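Local coordinates for tRNA-5-methyluridine(54) 2-sulfurtransferase (Pyrococcus horikoshii, PDB 3VRH), which catalyses the ATP-dependent 2-thiolation of 5-methyluridine at position 54 of tRNA, a modification that stabilises tRNAs in thermophiles, at residues 284-287 against 291-294. Numbering follows the deposited sequence.
With ZN (zinc ion), chain C.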
# COMPACT_ATOMS: atom_id res chain seq x y z
N CYS A 284 -7.10 -31.22 -8.89
CA CYS A 284 -7.13 -29.93 -8.20
C CYS A 284 -6.09 -29.83 -7.08
O CYS A 284 -5.48 -30.83 -6.69
CB CYS A 284 -8.54 -29.56 -7.74
SG CYS A 284 -8.98 -30.04 -6.06
N ALA A 285 -5.88 -28.60 -6.62
CA ALA A 285 -4.86 -28.31 -5.61
C ALA A 285 -5.09 -29.13 -4.34
O ALA A 285 -4.18 -29.82 -3.87
CB ALA A 285 -4.85 -26.82 -5.29
N PHE A 286 -6.30 -29.05 -3.81
CA PHE A 286 -6.68 -29.81 -2.61
C PHE A 286 -6.35 -31.27 -2.80
O PHE A 286 -5.60 -31.84 -2.01
CB PHE A 286 -8.17 -29.64 -2.34
CG PHE A 286 -8.65 -30.33 -1.09
CD1 PHE A 286 -8.58 -29.69 0.15
CD2 PHE A 286 -9.20 -31.60 -1.15
CE1 PHE A 286 -9.03 -30.30 1.29
CE2 PHE A 286 -9.66 -32.23 0.00
CZ PHE A 286 -9.58 -31.58 1.22
N CYS A 287 -6.88 -31.87 -3.87
CA CYS A 287 -6.68 -33.29 -4.16
C CYS A 287 -5.22 -33.68 -4.34
O CYS A 287 -4.80 -34.75 -3.89
CB CYS A 287 -7.47 -33.69 -5.39
SG CYS A 287 -9.17 -34.03 -5.01
N GLY A 291 -3.27 -35.90 -1.70
CA GLY A 291 -3.01 -37.17 -2.37
C GLY A 291 -4.26 -38.03 -2.38
O GLY A 291 -4.23 -39.21 -2.01
N LEU A 292 -5.36 -37.43 -2.81
CA LEU A 292 -6.66 -38.06 -2.75
C LEU A 292 -6.98 -38.71 -4.08
O LEU A 292 -6.80 -38.10 -5.14
CB LEU A 292 -7.74 -37.03 -2.41
CG LEU A 292 -7.65 -36.48 -1.00
CD1 LEU A 292 -8.71 -35.43 -0.81
CD2 LEU A 292 -7.81 -37.58 0.03
N LYS A 293 -7.46 -39.94 -4.00
CA LYS A 293 -7.85 -40.68 -5.19
C LYS A 293 -9.37 -40.71 -5.29
O LYS A 293 -9.93 -41.12 -6.32
CB LYS A 293 -7.27 -42.10 -5.16
CG LYS A 293 -5.76 -42.18 -4.97
CD LYS A 293 -4.99 -41.72 -6.20
CE LYS A 293 -3.49 -42.02 -6.06
NZ LYS A 293 -2.76 -42.04 -7.36
N LYS A 294 -10.04 -40.28 -4.23
CA LYS A 294 -11.50 -40.36 -4.18
C LYS A 294 -12.16 -39.07 -3.69
O LYS A 294 -11.56 -38.32 -2.91
CB LYS A 294 -11.94 -41.56 -3.35
CG LYS A 294 -11.65 -42.89 -4.05
CD LYS A 294 -11.88 -44.08 -3.14
CE LYS A 294 -11.37 -45.36 -3.81
NZ LYS A 294 -11.39 -46.54 -2.88
ZN ZN C . -10.19 -32.38 -6.49
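Leu292 sets its CD1 methyl obliquely against the ring of Phe286, 3.4 Å from CE2 and 3.9 Å from CD2. The ring gets there because Phe286 CG stands anti to the backbone N, a torsion (chi1 -177°) that brings the CE2 end of the ring up to the leucine. The backbones of 284-287 and 291-294 meet as well: Leu292 N donates to Cys287 O over 2.9 Å, with an N-H...O angle of 170°. This is the 6→1 bond of a Schellman motif, and Gly291, at positive phi, is its C-prime residue, ending the short helix 285-290 and bringing Leu292 alongside Phe286 and Cys287. The other helix end is capped by a metal ligand. Cys284, the N-cap, accepts from Cys287 N through SG at 3.5 Å, and the N-H points almost straight at the sulfur (176°); such a bond would probably temper the charge of a thiolate. Both sulfurs bind the same zinc, Cys287 SG at 2.4 Å and Cys284 SG at 2.7 Å, the longer of the two bonds, while Cys272 and Cys275 complete the four-cysteine site. Phe286 also stacks on Tyr137 of helix 127-145, joining this C-terminal zinc finger to the helix that carries the cluster ligands Cys128 and Cys131.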